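Fatty acyl CoA synthetase FADD13 (FATTY-ACYL-CoA SYNTHETASE) (PDB 3R44) belongs to the ANL superfamily and combines an AMP-binding enzyme family region with the family's C-terminal domain. Local coordinates at residues I416-E421 and E449-I454. Sequence-based numbering, arbitrary orientation.
Sequences IISGGE and EKWGEI
Trp451 O accepts the shortest bond of this contact: Gly419 N lies 3.0 Å from it, and the bond is nearly straight at the hydrogen. The donor sits in the carbonyl plane on a lone pair, at a C=O...N angle of 129°. The same oxygen also takes a weak bond from Glu453 N, which closes a tight turn at Gly452; the same N-H also makes a long, weak bond to Ile417 O. The indole of Trp451 then rests against the Gly419 backbone, its CE3 edge 3.7 Å from Gly419 CA, while Gly419 N lies near the ring plane. With CG anti to the carbonyl carbon (chi1 -59°), the ring is carried beside this glycine, whose phi is positive as part of the type I' turn from Ser418 to Glu421. Outside the pair, Lys486 makes a cation-pi contact with the indole, and Asp448 OD2 accepts bonds from the backbone N of both Lys450 and Trp451.

At the other end, the Glu453 side chain reaches across to the 416-418 strand. Extended beyond CG, it sets OE1 3.2 Å from Ile417 N; the bond is nearly straight at the hydrogen, but the donor stands 44° out of the carboxylate plane. Ile416 CG2 touches Glu453 CB at 3.7 Å, a contact at the base of the chain. Between the two ends, Ser418 CA approaches Glu453 O at 3.3 Å in a CA-H...O contact.

The hairpin of strands 416-418 and 421-423 is thus tied to the loop joining strands 438-448 and 454-461 by two good bonds, a main-chain one at the turn (Gly419) and a carboxylate one on the strand (Ile417), with a weak main-chain bond beside them; the link at Ile417 is probably sensitive to the rotation and ionisation of Glu453.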
loop_
_atom_site.group_PDB
_atom_site.type_symbol
_atom_site.label_atom_id
_atom_site.label_comp_id
_atom_site.label_asym_id
_atom_site.label_seq_id
_atom_site.Cartn_x
_atom_site.Cartn_y
_atom_site.Cartn_z
ATOM N N ILE A 416 20.998 -3.995 2.371
ATOM C CA ILE A 416 21.866 -4.830 3.208
ATOM C C ILE A 416 22.710 -3.908 4.077
ATOM O O ILE A 416 23.247 -2.936 3.585
ATOM C CB ILE A 416 22.744 -5.792 2.333
ATOM C CG1 ILE A 416 21.835 -6.640 1.420
ATOM C CG2 ILE A 416 23.609 -6.712 3.229
ATOM C CD1 ILE A 416 22.497 -7.314 0.207
ATOM N N ILE A 417 22.800 -4.173 5.374
ATOM C CA ILE A 417 23.768 -3.477 6.219
ATOM C C ILE A 417 24.939 -4.394 6.552
ATOM O O ILE A 417 24.766 -5.401 7.237
ATOM C CB ILE A 417 23.118 -2.970 7.485
ATOM C CG1 ILE A 417 22.003 -1.996 7.120
ATOM C CG2 ILE A 417 24.131 -2.221 8.329
ATOM C CD1 ILE A 417 21.282 -1.458 8.362
ATOM N N SER A 418 26.103 -4.077 5.998
ATOM C CA SER A 418 27.269 -4.932 6.117
ATOM C C SER A 418 28.373 -4.099 6.792
ATOM O O SER A 418 28.744 -3.056 6.283
ATOM C CB SER A 418 27.622 -5.481 4.722
ATOM O OG SER A 418 28.731 -6.340 4.740
ATOM N N GLY A 419 28.805 -4.519 7.990
ATOM C CA GLY A 419 29.765 -3.753 8.784
ATOM C C GLY A 419 29.380 -2.282 8.943
ATOM O O GLY A 419 30.234 -1.382 8.856
ATOM N N GLY A 420 28.093 -2.031 9.176
ATOM C CA GLY A 420 27.598 -0.668 9.322
ATOM C C GLY A 420 27.407 0.155 8.042
ATOM O O GLY A 420 26.989 1.303 8.123
ATOM N N GLU A 421 27.731 -0.398 6.877
ATOM C CA GLU A 421 27.575 0.308 5.595
ATOM C C GLU A 421 26.353 -0.223 4.857
ATOM O O GLU A 421 26.117 -1.441 4.827
ATOM C CB GLU A 421 28.785 0.068 4.686
ATOM C CG GLU A 421 30.158 0.432 5.294
ATOM C CD GLU A 421 30.639 1.867 4.955
ATOM O OE1 GLU A 421 29.816 2.811 4.909
ATOM O OE2 GLU A 421 31.863 2.041 4.733
ATOM N N GLU A 449 27.660 -13.591 11.679
ATOM C CA GLU A 449 28.161 -13.222 13.019
ATOM C C GLU A 449 28.995 -11.924 13.014
ATOM O O GLU A 449 28.802 -11.040 13.856
ATOM N N LYS A 450 29.910 -11.815 12.049
ATOM C CA LYS A 450 30.873 -10.700 11.977
ATOM C C LYS A 450 30.301 -9.399 11.400
ATOM O O LYS A 450 30.322 -8.366 12.078
ATOM C CB LYS A 450 32.132 -11.117 11.180
ATOM C CG LYS A 450 33.204 -10.016 11.082
ATOM N N TRP A 451 29.783 -9.459 10.169
ATOM C CA TRP A 451 29.314 -8.265 9.453
ATOM C C TRP A 451 27.849 -7.915 9.656
ATOM O O TRP A 451 27.379 -6.895 9.141
ATOM C CB TRP A 451 29.502 -8.484 7.970
ATOM C CG TRP A 451 30.883 -8.736 7.602
ATOM C CD1 TRP A 451 31.488 -9.952 7.497
ATOM C CD2 TRP A 451 31.873 -7.758 7.261
ATOM N NE1 TRP A 451 32.796 -9.792 7.094
ATOM C CE2 TRP A 451 33.059 -8.452 6.954
ATOM C CE3 TRP A 451 31.873 -6.365 7.185
ATOM C CZ2 TRP A 451 34.237 -7.795 6.575
ATOM C CZ3 TRP A 451 33.044 -5.712 6.809
ATOM C CH2 TRP A 451 34.207 -6.428 6.509
ATOM N N GLY A 452 27.122 -8.780 10.356
ATOM C CA GLY A 452 25.685 -8.617 10.536
ATOM C C GLY A 452 24.928 -9.246 9.386
ATOM O O GLY A 452 24.148 -10.189 9.569
ATOM N N GLU A 453 25.137 -8.700 8.197
ATOM C CA GLU A 453 24.701 -9.338 6.958
ATOM C C GLU A 453 25.813 -9.171 5.968
ATOM O O GLU A 453 26.538 -8.180 5.999
ATOM C CB GLU A 453 23.458 -8.699 6.306
ATOM C CG GLU A 453 22.200 -8.615 7.108
ATOM C CD GLU A 453 21.099 -7.876 6.297
ATOM O OE1 GLU A 453 21.012 -6.614 6.407
ATOM O OE2 GLU A 453 20.382 -8.562 5.514
ATOM N N ILE A 454 25.935 -10.150 5.087
ATOM C CA ILE A 454 26.851 -10.055 3.996
ATOM C C ILE A 454 25.990 -10.115 2.705
ATOM O O ILE A 454 24.950 -10.746 2.678
ATOM C CB ILE A 454 27.908 -11.201 4.005
ATOM C CG1 ILE A 454 27.239 -12.560 3.956
ATOM C CG2 ILE A 454 28.844 -11.065 5.209
ATOM C CD1 ILE A 454 28.127 -13.635 3.308
#